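Lysozyme inhibitor LprI-like N-terminal domain-containing protein (Burkholderia thailandensis, PDB 6AR7) is of unknown function but probably works as an exported, LprI-like helical protein that may inhibit lysozyme. Local coordinates at residues R31-L34 with A35-D38; A75-G78 with W79-S82; N165-Y168 with E169-R172. All blocks are in the same frame, centred on the assembly; numbering follows the deposited sequence.

Interaction 1. Residues R31-L34 with A35-D38; sequences RQCL and ARRD
Arg36 folds back over the last turn of helix 25-34, and its aliphatic chain lies against Cys33. The CB of Arg36 sits 3.2 Å from the carbonyl O of Cys33, and CG, turned beside its own backbone N (chi1 -76°), stays close to that oxygen and also nears the O of Gln32. CD of Arg36 then passes the CA of Cys33 at 3.8 Å, with the sulfur SG of Cys33 a little farther off. A bend at chi3 (57°) swings the guanidinium toward Asp38, which it grips side-on: NE of Arg36 reaches OD1 of Asp38 at 2.8 Å, and NH2 of Arg36 reaches OD2 of Asp38 at 2.7 Å. Both oxygens use their syn lone pairs, and this two-bond salt bridge fixes the rotation of the guanidinium. Beneath it, the N of Arg36 donates to the O of Cys33 at 2.8 Å, while Ala35 N makes weak bonds to the O atoms of Arg31 and Gln32. A water donates to the O of both Leu34 and Arg36, bridging the turn. Here the helix gives way to the loop before helix 42-70, to which the Cys33-Cys48 disulfide ties it: a disulfide-braced connection between two helices.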
loop_
_atom_site.group_PDB
_atom_site.type_symbol
_atom_site.label_atom_id
_atom_site.label_comp_id
_atom_site.label_asym_id
_atom_site.label_seq_id
_atom_site.Cartn_x
_atom_site.Cartn_y
_atom_site.Cartn_z
ATOM N N ARG A 31 12.107 -14.485 7.093
ATOM C CA ARG A 31 12.189 -15.893 6.711
ATOM C C ARG A 31 12.877 -16.719 7.795
ATOM O O ARG A 31 12.382 -17.775 8.204
ATOM C CB ARG A 31 12.940 -15.981 5.380
ATOM C CG ARG A 31 12.621 -17.153 4.514
ATOM C CD ARG A 31 13.151 -16.908 3.094
ATOM N NE ARG A 31 12.366 -15.888 2.384
ATOM C CZ ARG A 31 12.695 -15.361 1.205
ATOM N NH1 ARG A 31 13.795 -15.753 0.579
ATOM N NH2 ARG A 31 11.922 -14.440 0.648
ATOM N N GLN A 32 14.036 -16.255 8.260
ATOM C CA GLN A 32 14.710 -16.924 9.362
ATOM C C GLN A 32 13.852 -16.885 10.626
ATOM O O GLN A 32 13.768 -17.871 11.355
ATOM C CB GLN A 32 16.064 -16.261 9.600
ATOM C CG GLN A 32 17.001 -16.445 8.435
ATOM C CD GLN A 32 18.204 -15.544 8.499
ATOM O OE1 GLN A 32 18.140 -14.434 9.017
ATOM N NE2 GLN A 32 19.311 -16.016 7.966
ATOM N N CYS A 33 13.178 -15.764 10.877
ATOM C CA CYS A 33 12.335 -15.665 12.066
ATOM C C CYS A 33 11.204 -16.697 12.032
ATOM O O CYS A 33 10.971 -17.405 13.020
ATOM C CB CYS A 33 11.775 -14.246 12.175
ATOM S SG CYS A 33 10.744 -13.905 13.625
ATOM N N LEU A 34 10.516 -16.825 10.883
ATOM C CA LEU A 34 9.393 -17.768 10.772
ATOM C C LEU A 34 9.831 -19.205 10.971
ATOM O O LEU A 34 8.980 -20.067 11.235
ATOM C CB LEU A 34 8.688 -17.657 9.400
ATOM C CG LEU A 34 8.047 -16.300 9.121
ATOM C CD1 LEU A 34 7.638 -16.138 7.632
ATOM C CD2 LEU A 34 6.873 -16.110 10.045
ATOM N N ALA A 35 11.123 -19.493 10.818
ATOM C CA ALA A 35 11.665 -20.817 11.085
ATOM C C ALA A 35 12.111 -21.012 12.536
ATOM O O ALA A 35 12.561 -22.103 12.878
ATOM C CB ALA A 35 12.858 -21.091 10.156
ATOM N N ARG A 36 11.994 -20.005 13.400
ATOM C CA ARG A 36 12.485 -20.148 14.770
ATOM C C ARG A 36 11.640 -21.115 15.579
ATOM O O ARG A 36 10.411 -21.062 15.549
ATOM C CB ARG A 36 12.491 -18.807 15.498
ATOM C CG ARG A 36 13.620 -17.906 15.099
ATOM C CD ARG A 36 13.439 -16.486 15.657
ATOM N NE ARG A 36 13.296 -16.455 17.109
ATOM C CZ ARG A 36 13.384 -15.339 17.818
ATOM N NH1 ARG A 36 13.636 -14.193 17.182
ATOM N NH2 ARG A 36 13.244 -15.360 19.139
ATOM N N ARG A 37 12.320 -21.939 16.383
ATOM C CA ARG A 37 11.654 -22.876 17.288
ATOM C C ARG A 37 10.646 -22.164 18.179
ATOM O O ARG A 37 9.562 -22.676 18.459
ATOM C CB ARG A 37 12.719 -23.569 18.142
ATOM C CG ARG A 37 12.546 -25.047 18.372
ATOM C CD ARG A 37 13.856 -25.664 18.891
ATOM N NE ARG A 37 14.382 -25.004 20.092
ATOM C CZ ARG A 37 15.480 -24.251 20.127
ATOM N NH1 ARG A 37 16.191 -24.045 19.021
ATOM N NH2 ARG A 37 15.872 -23.704 21.272
ATOM N N ASP A 38 11.000 -20.970 18.644
ATOM C CA ASP A 38 10.142 -20.246 19.573
ATOM C C ASP A 38 9.128 -19.365 18.858
ATOM O O ASP A 38 8.450 -18.568 19.509
ATOM C CB ASP A 38 11.000 -19.421 20.560
ATOM C CG ASP A 38 11.812 -18.306 19.869
ATOM O OD1 ASP A 38 11.961 -18.350 18.632
ATOM O OD2 ASP A 38 12.348 -17.416 20.567
HETATM O O HOH W 1 8.637 -21.650 13.302
#

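Interaction 2. Residues A75-G78 with W79-S82; sequences ARRG and WQES
Residues 75-78 and 79-82 are successive turns of helix 73-101, joined by four i to i+4 backbone hydrogen bonds. Trp79 N donates to the O of Ala75 at 2.8 Å, Gln80 N to the O of Arg76, Glu81 N to the O of Arg77, and Ser82 N to the O of Gly78 at 3.0 Å.

Trp79 has CG beside its backbone N (chi1 -81°), which brings the CD1 edge of the indole back to Ala75 while the rest of the ring projects outward. Its CD1 lies 3.1 Å from the O of Ala75, with that oxygen at the ring edge, and 4.3 Å from the CB of Ala75. This is the buried side of the helix within an all-helical bundle: the indole packs among helices 42-70, 107-136 and 180-197, touching Leu67, Leu128 and Met197, and its NE1 is hydrogen-bonded to the OH of Tyr135. Ser82 is buried on the same helix; its OG donates to the O of Trp79 at 2.7 Å and is also bonded to Arg124.

Around the helix, Arg76 and Gln80 run side by side in the same direction, with CG of Arg76 4.1 Å from CD of Gln80. Their guanidinium and amide planes are 79° apart, far from a flat stack, and OE1 of Gln80 lies toward the guanidinium edge. Both side chains rest on Val68 of helix 42-70. OE1 of Gln80 also lies 4.2 Å from CG of Arg77. Glu81 touches the previous turn through its CB, at 3.4 Å from the O of Gly78, whereas its carboxylate leads away to salt bridges with Arg84 and Arg85.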
loop_
_atom_site.group_PDB
_atom_site.type_symbol
_atom_site.label_atom_id
_atom_site.label_comp_id
_atom_site.label_asym_id
_atom_site.label_seq_id
_atom_site.Cartn_x
_atom_site.Cartn_y
_atom_site.Cartn_z
ATOM N N ALA A 75 9.636 17.847 -7.502
ATOM C CA ALA A 75 9.395 16.475 -7.083
ATOM C C ALA A 75 9.368 16.358 -5.567
ATOM O O ALA A 75 8.591 15.568 -5.011
ATOM C CB ALA A 75 10.460 15.560 -7.670
ATOM N N ARG A 76 10.206 17.137 -4.876
ATOM C CA ARG A 76 10.220 17.066 -3.419
ATOM C C ARG A 76 8.843 17.407 -2.850
ATOM O O ARG A 76 8.260 16.617 -2.094
ATOM C CB ARG A 76 11.291 17.998 -2.846
ATOM C CG ARG A 76 11.371 17.922 -1.325
ATOM C CD ARG A 76 12.341 18.933 -0.724
ATOM N NE ARG A 76 11.809 20.288 -0.782
ATOM C CZ ARG A 76 12.325 21.271 -1.512
ATOM N NH1 ARG A 76 13.416 21.066 -2.242
ATOM N NH2 ARG A 76 11.753 22.467 -1.500
ATOM N N ARG A 77 8.291 18.562 -3.240
ATOM C CA ARG A 77 6.967 18.955 -2.767
ATOM C C ARG A 77 5.911 17.939 -3.187
ATOM O O ARG A 77 4.993 17.638 -2.417
ATOM C CB ARG A 77 6.601 20.348 -3.286
ATOM C CG ARG A 77 7.426 21.457 -2.662
ATOM C CD ARG A 77 6.913 22.838 -3.063
ATOM N NE ARG A 77 7.292 23.185 -4.427
ATOM C CZ ARG A 77 8.440 23.770 -4.748
ATOM N NH1 ARG A 77 9.317 24.070 -3.798
ATOM N NH2 ARG A 77 8.711 24.052 -6.015
ATOM N N GLY A 78 6.024 17.415 -4.413
ATOM C CA GLY A 78 5.103 16.384 -4.862
ATOM C C GLY A 78 5.147 15.143 -3.990
ATOM O O GLY A 78 4.107 14.606 -3.601
ATOM N N TRP A 79 6.353 14.656 -3.680
ATOM C CA TRP A 79 6.450 13.464 -2.834
ATOM C C TRP A 79 6.011 13.765 -1.408
ATOM O O TRP A 79 5.393 12.913 -0.752
ATOM C CB TRP A 79 7.869 12.893 -2.860
ATOM C CG TRP A 79 8.103 12.058 -4.076
ATOM C CD1 TRP A 79 8.678 12.464 -5.247
ATOM C CD2 TRP A 79 7.757 10.677 -4.257
ATOM N NE1 TRP A 79 8.699 11.427 -6.147
ATOM C CE2 TRP A 79 8.151 10.316 -5.559
ATOM C CE3 TRP A 79 7.150 9.712 -3.445
ATOM C CZ2 TRP A 79 7.953 9.033 -6.069
ATOM C CZ3 TRP A 79 6.962 8.440 -3.952
ATOM C CH2 TRP A 79 7.367 8.111 -5.248
ATOM N N GLN A 80 6.319 14.969 -0.910
ATOM C CA GLN A 80 5.848 15.346 0.416
ATOM C C GLN A 80 4.336 15.294 0.472
ATOM O O GLN A 80 3.754 14.823 1.457
ATOM C CB GLN A 80 6.346 16.739 0.794
ATOM C CG GLN A 80 7.834 16.775 1.068
ATOM C CD GLN A 80 8.317 18.174 1.380
ATOM O OE1 GLN A 80 7.840 19.143 0.795
ATOM N NE2 GLN A 80 9.286 18.284 2.281
ATOM N N GLU A 81 3.685 15.761 -0.589
ATOM C CA GLU A 81 2.240 15.663 -0.661
ATOM C C GLU A 81 1.795 14.205 -0.684
ATOM O O GLU A 81 0.859 13.822 0.033
ATOM C CB GLU A 81 1.739 16.395 -1.908
ATOM C CG GLU A 81 0.230 16.312 -2.100
ATOM C CD GLU A 81 -0.566 16.972 -0.991
ATOM O OE1 GLU A 81 -0.038 17.873 -0.308
ATOM O OE2 GLU A 81 -1.722 16.557 -0.782
ATOM N N SER A 82 2.479 13.368 -1.472
ATOM C CA SER A 82 2.099 11.958 -1.552
ATOM C C SER A 82 2.209 11.279 -0.189
ATOM O O SER A 82 1.356 10.458 0.176
ATOM C CB SER A 82 2.962 11.239 -2.589
ATOM O OG SER A 82 4.189 10.804 -2.032
#

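Interaction 3. Residues N165-Y168 with E169-R172; sequences NRYY and EKLR
Tyr168 and Arg172, one turn apart on helix 155-174, both extend with CG anti to the backbone N (chi1 175° and 173°), and a bend at chi3 of the arginine brings its guanidinium over to the phenol. This i to i+4 pairing along an alpha-helix belongs to the helical bundle, in which helices 180-197 and 203-223 pack against this one. The groups cross with their planes 68° apart. CE2 of Tyr168 lies over one guanidinium face, toward its rim, while NH2 of Arg172 meets the ring at its edge, 3.7 Å from CE2 of Tyr168 and 3.2 Å from its OH.

Glu169 adds a charge beside this pair. Bent at chi2, the side chain of Glu169 brings OE2 to the edge of the Tyr168 ring, in plane, 3.5 Å from CD2 of Tyr168. The same OE2 stands 3.4 Å from NH1 of Arg172, well out of the guanidinium plane, making a salt bridge of charges alone with no N-H aimed at the oxygen. The tyrosine ring thus borders both the carboxylate and the guanidinium, and also rests on Leu183, Val184 and Gln187 of helix 180-197.

Around the helix, Tyr167 and Lys170 lie side by side and point the same way, near Ser221 of helix 203-223, to whose OG the NZ of Lys170 makes a weak hydrogen bond. Leu171 is buried against Leu183 and Phe220. Four regular backbone bonds join the turns, among them Leu171 N to the O of Tyr167 at 2.8 Å. NZ of Lys170 approaches the Tyr167 ring at its edge, 4.0 Å from CE1.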
loop_
_atom_site.group_PDB
_atom_site.type_symbol
_atom_site.label_atom_id
_atom_site.label_comp_id
_atom_site.label_asym_id
_atom_site.label_seq_id
_atom_site.Cartn_x
_atom_site.Cartn_y
_atom_site.Cartn_z
ATOM N N ASN A 165 -13.573 -0.572 -9.122
ATOM C CA ASN A 165 -14.921 -0.155 -8.758
ATOM C C ASN A 165 -15.862 -1.348 -8.693
ATOM O O ASN A 165 -16.787 -1.362 -7.875
ATOM C CB ASN A 165 -15.410 0.927 -9.718
ATOM C CG ASN A 165 -14.639 2.233 -9.536
ATOM O OD1 ASN A 165 -14.388 2.651 -8.400
ATOM N ND2 ASN A 165 -14.245 2.869 -10.643
ATOM N N ARG A 166 -15.615 -2.364 -9.519
ATOM C CA ARG A 166 -16.378 -3.605 -9.455
ATOM C C ARG A 166 -16.214 -4.286 -8.099
ATOM O O ARG A 166 -17.197 -4.661 -7.449
ATOM C CB ARG A 166 -15.929 -4.526 -10.579
ATOM C CG ARG A 166 -16.642 -5.827 -10.637
ATOM C CD ARG A 166 -16.488 -6.420 -12.016
ATOM N NE ARG A 166 -15.187 -7.038 -12.239
ATOM C CZ ARG A 166 -14.896 -8.288 -11.894
ATOM N NH1 ARG A 166 -15.813 -9.046 -11.300
ATOM N NH2 ARG A 166 -13.693 -8.782 -12.146
ATOM N N TYR A 167 -14.975 -4.495 -7.669
ATOM C CA TYR A 167 -14.788 -5.121 -6.366
ATOM C C TYR A 167 -15.171 -4.180 -5.230
ATOM O O TYR A 167 -15.646 -4.647 -4.190
ATOM C CB TYR A 167 -13.351 -5.629 -6.220
ATOM C CG TYR A 167 -13.157 -6.892 -7.016
ATOM C CD1 TYR A 167 -13.735 -8.086 -6.595
ATOM C CD2 TYR A 167 -12.427 -6.896 -8.208
ATOM C CE1 TYR A 167 -13.584 -9.255 -7.322
ATOM C CE2 TYR A 167 -12.264 -8.066 -8.940
ATOM C CZ TYR A 167 -12.847 -9.242 -8.490
ATOM O OH TYR A 167 -12.695 -10.407 -9.202
ATOM N N TYR A 168 -15.005 -2.865 -5.406
ATOM C CA TYR A 168 -15.466 -1.928 -4.381
ATOM C C TYR A 168 -16.961 -2.088 -4.136
ATOM O O TYR A 168 -17.418 -2.151 -2.988
ATOM C CB TYR A 168 -15.144 -0.486 -4.782
ATOM C CG TYR A 168 -15.705 0.555 -3.837
ATOM C CD1 TYR A 168 -14.978 0.977 -2.741
ATOM C CD2 TYR A 168 -16.978 1.095 -4.030
ATOM C CE1 TYR A 168 -15.487 1.915 -1.861
ATOM C CE2 TYR A 168 -17.501 2.039 -3.158
ATOM C CZ TYR A 168 -16.743 2.443 -2.071
ATOM O OH TYR A 168 -17.239 3.372 -1.186
ATOM N N GLU A 169 -17.736 -2.167 -5.207
ATOM C CA GLU A 169 -19.184 -2.282 -5.054
ATOM C C GLU A 169 -19.581 -3.642 -4.486
ATOM O O GLU A 169 -20.473 -3.727 -3.637
ATOM C CB GLU A 169 -19.870 -2.019 -6.392
ATOM C CG GLU A 169 -19.786 -0.549 -6.783
ATOM C CD GLU A 169 -20.478 0.361 -5.781
ATOM O OE1 GLU A 169 -21.449 -0.090 -5.131
ATOM O OE2 GLU A 169 -20.026 1.515 -5.613
ATOM N N LYS A 170 -18.935 -4.716 -4.946
ATOM C CA LYS A 170 -19.190 -6.035 -4.373
ATOM C C LYS A 170 -18.872 -6.056 -2.875
ATOM O O LYS A 170 -19.635 -6.623 -2.087
ATOM C CB LYS A 170 -18.383 -7.092 -5.132
ATOM C CG LYS A 170 -18.592 -8.528 -4.658
ATOM C CD LYS A 170 -17.811 -9.515 -5.524
ATOM C CE LYS A 170 -17.477 -10.800 -4.766
ATOM N NZ LYS A 170 -16.231 -11.473 -5.266
ATOM N N LEU A 171 -17.748 -5.449 -2.463
ATOM C CA LEU A 171 -17.405 -5.392 -1.041
ATOM C C LEU A 171 -18.420 -4.565 -0.267
ATOM O O LEU A 171 -18.912 -4.987 0.786
ATOM C CB LEU A 171 -16.003 -4.809 -0.853
ATOM C CG LEU A 171 -15.581 -4.473 0.590
ATOM C CD1 LEU A 171 -15.572 -5.692 1.512
ATOM C CD2 LEU A 171 -14.191 -3.816 0.566
ATOM N N ARG A 172 -18.742 -3.376 -0.778
ATOM C CA ARG A 172 -19.664 -2.504 -0.064
ATOM C C ARG A 172 -20.984 -3.213 0.197
ATOM O O ARG A 172 -21.570 -3.069 1.278
ATOM C CB ARG A 172 -19.898 -1.220 -0.848
ATOM C CG ARG A 172 -20.972 -0.352 -0.229
ATOM C CD ARG A 172 -20.751 1.126 -0.469
ATOM N NE ARG A 172 -21.389 1.592 -1.697
ATOM C CZ ARG A 172 -21.232 2.817 -2.194
ATOM N NH1 ARG A 172 -21.850 3.164 -3.318
ATOM N NH2 ARG A 172 -20.432 3.689 -1.576
#

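In the fold
The three contacts follow one another along a single, mainly helical chain without strands. Interaction 1 lies where helix 25-34 runs out into the loop before helix 42-70, interaction 2 early in helix 73-101, and interaction 3 toward the end of helix 155-174. None touches another: the centres of interactions 1 and 2 are about 38 Å apart, those of 1 and 3 about 37 Å, and those of 2 and 3 about 30 Å. Interactions 1 and 2 fall on opposite sides of the chain's centre. Helix 42-70 links them, meeting both, while helix 180-197 touches both interactions 2 and 3, so shared neighbours connect these distant turns through the bundle.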